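PDB 4TKZ: PTS EIIA type-4 domain-containing protein from Streptococcus agalactiae NEM316, which probably acts as a cytoplasmic EIIA component of a sugar phosphotransferase system of the mannose-fructose type, relaying phosphoryl groups for sugar uptake. Local coordinates for residues L96-A99 with V100-T104. Sequence-based numbering, arbitrary orientation.
Sequences LMEA and VLSRT
Glu98 and Ser102, one turn apart on the helix, are joined twice. From Glu98 CB the chain leaves with CG anti to the backbone N (chi1 -166°), then bends at chi2 (66°), which brings OE2 round to Ser102. There OE2 accepts a 2.7 Å hydrogen bond from Ser102 OG, on its anti side and 18° out of the carboxylate plane; OE1 lies close to Ser119 on helix 110-122. The second link is in the backbone, Ser102 N to Glu98 O, 2.9 Å but noticeably bent.

Round the helix, Met97 and Leu101 lie alongside one another, with Met97 CE 4.0 Å from Leu101 CD1. The Leu96 and Val100 side chains pass at a slant, CD1 of Leu96 lying 4.1 Å from CG2 of Val100, and both residues press on strand 3-9 and helix 12-24. Arg103 N closes on Ala99 O at 3.0 Å; Arg103 CB and CG pass close by the same oxygen, and the chain, extended from CG to NE, carries the guanidinium to the carbonyls of Ile2, Glu28 and Tyr29. These i to i+4 pairs run along the C-terminal part of helix 93-102 and just beyond, packed between strand 3-9 with helix 12-24 and helix 110-122 in an alpha/beta EIIA fold.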
# COMPACT_ATOMS: atom_id res chain seq x y z
N LEU A 96 6.94 0.89 4.18
CA LEU A 96 6.76 1.39 5.54
C LEU A 96 7.59 0.63 6.56
O LEU A 96 8.25 1.22 7.42
CB LEU A 96 5.28 1.34 5.94
CG LEU A 96 4.94 1.88 7.33
CD1 LEU A 96 5.52 3.30 7.56
CD2 LEU A 96 3.43 1.88 7.51
N MET A 97 7.56 -0.70 6.49
CA MET A 97 8.30 -1.49 7.45
C MET A 97 9.80 -1.23 7.34
O MET A 97 10.50 -1.11 8.34
CB MET A 97 7.98 -2.98 7.29
CG MET A 97 6.54 -3.38 7.65
SD MET A 97 5.97 -2.84 9.28
CE MET A 97 7.21 -3.63 10.32
N GLU A 98 10.30 -1.10 6.11
CA GLU A 98 11.73 -0.86 5.91
C GLU A 98 12.16 0.48 6.51
O GLU A 98 13.19 0.57 7.17
CB GLU A 98 12.10 -0.89 4.43
CG GLU A 98 13.61 -0.98 4.20
CD GLU A 98 14.18 -2.31 4.70
OE1 GLU A 98 14.02 -3.32 4.00
OE2 GLU A 98 14.78 -2.35 5.80
N ALA A 99 11.36 1.51 6.27
CA ALA A 99 11.69 2.83 6.79
C ALA A 99 11.76 2.78 8.32
O ALA A 99 12.71 3.29 8.93
CB ALA A 99 10.68 3.87 6.32
N VAL A 100 10.76 2.15 8.92
CA VAL A 100 10.67 2.05 10.37
C VAL A 100 11.82 1.22 10.95
O VAL A 100 12.50 1.64 11.89
CB VAL A 100 9.33 1.43 10.80
CG1 VAL A 100 9.36 1.02 12.28
CG2 VAL A 100 8.18 2.39 10.51
N LEU A 101 12.05 0.05 10.37
CA LEU A 101 13.06 -0.85 10.93
C LEU A 101 14.51 -0.45 10.62
O LEU A 101 15.43 -0.89 11.30
CB LEU A 101 12.79 -2.29 10.50
CG LEU A 101 11.50 -2.90 11.05
CD1 LEU A 101 11.19 -4.21 10.35
CD2 LEU A 101 11.61 -3.10 12.57
N SER A 102 14.72 0.40 9.62
CA SER A 102 16.09 0.73 9.22
C SER A 102 16.52 2.17 9.49
O SER A 102 17.72 2.47 9.44
CB SER A 102 16.32 0.40 7.74
OG SER A 102 16.42 -1.00 7.53
N ARG A 103 15.58 3.06 9.78
CA ARG A 103 15.91 4.48 9.92
C ARG A 103 16.93 4.73 11.03
O ARG A 103 17.73 5.68 10.96
CB ARG A 103 14.66 5.31 10.17
CG ARG A 103 13.91 4.95 11.44
CD ARG A 103 12.70 5.85 11.61
NE ARG A 103 11.81 5.38 12.67
CZ ARG A 103 10.81 6.11 13.15
NH1 ARG A 103 10.59 7.33 12.67
NH2 ARG A 103 10.04 5.62 14.11
N THR A 104 16.89 3.87 12.05
CA THR A 104 17.81 3.90 13.18
C THR A 104 19.28 3.79 12.74
O THR A 104 20.18 4.31 13.41
CB THR A 104 17.45 2.75 14.18
OG1 THR A 104 16.80 3.31 15.33
CG2 THR A 104 18.68 1.97 14.62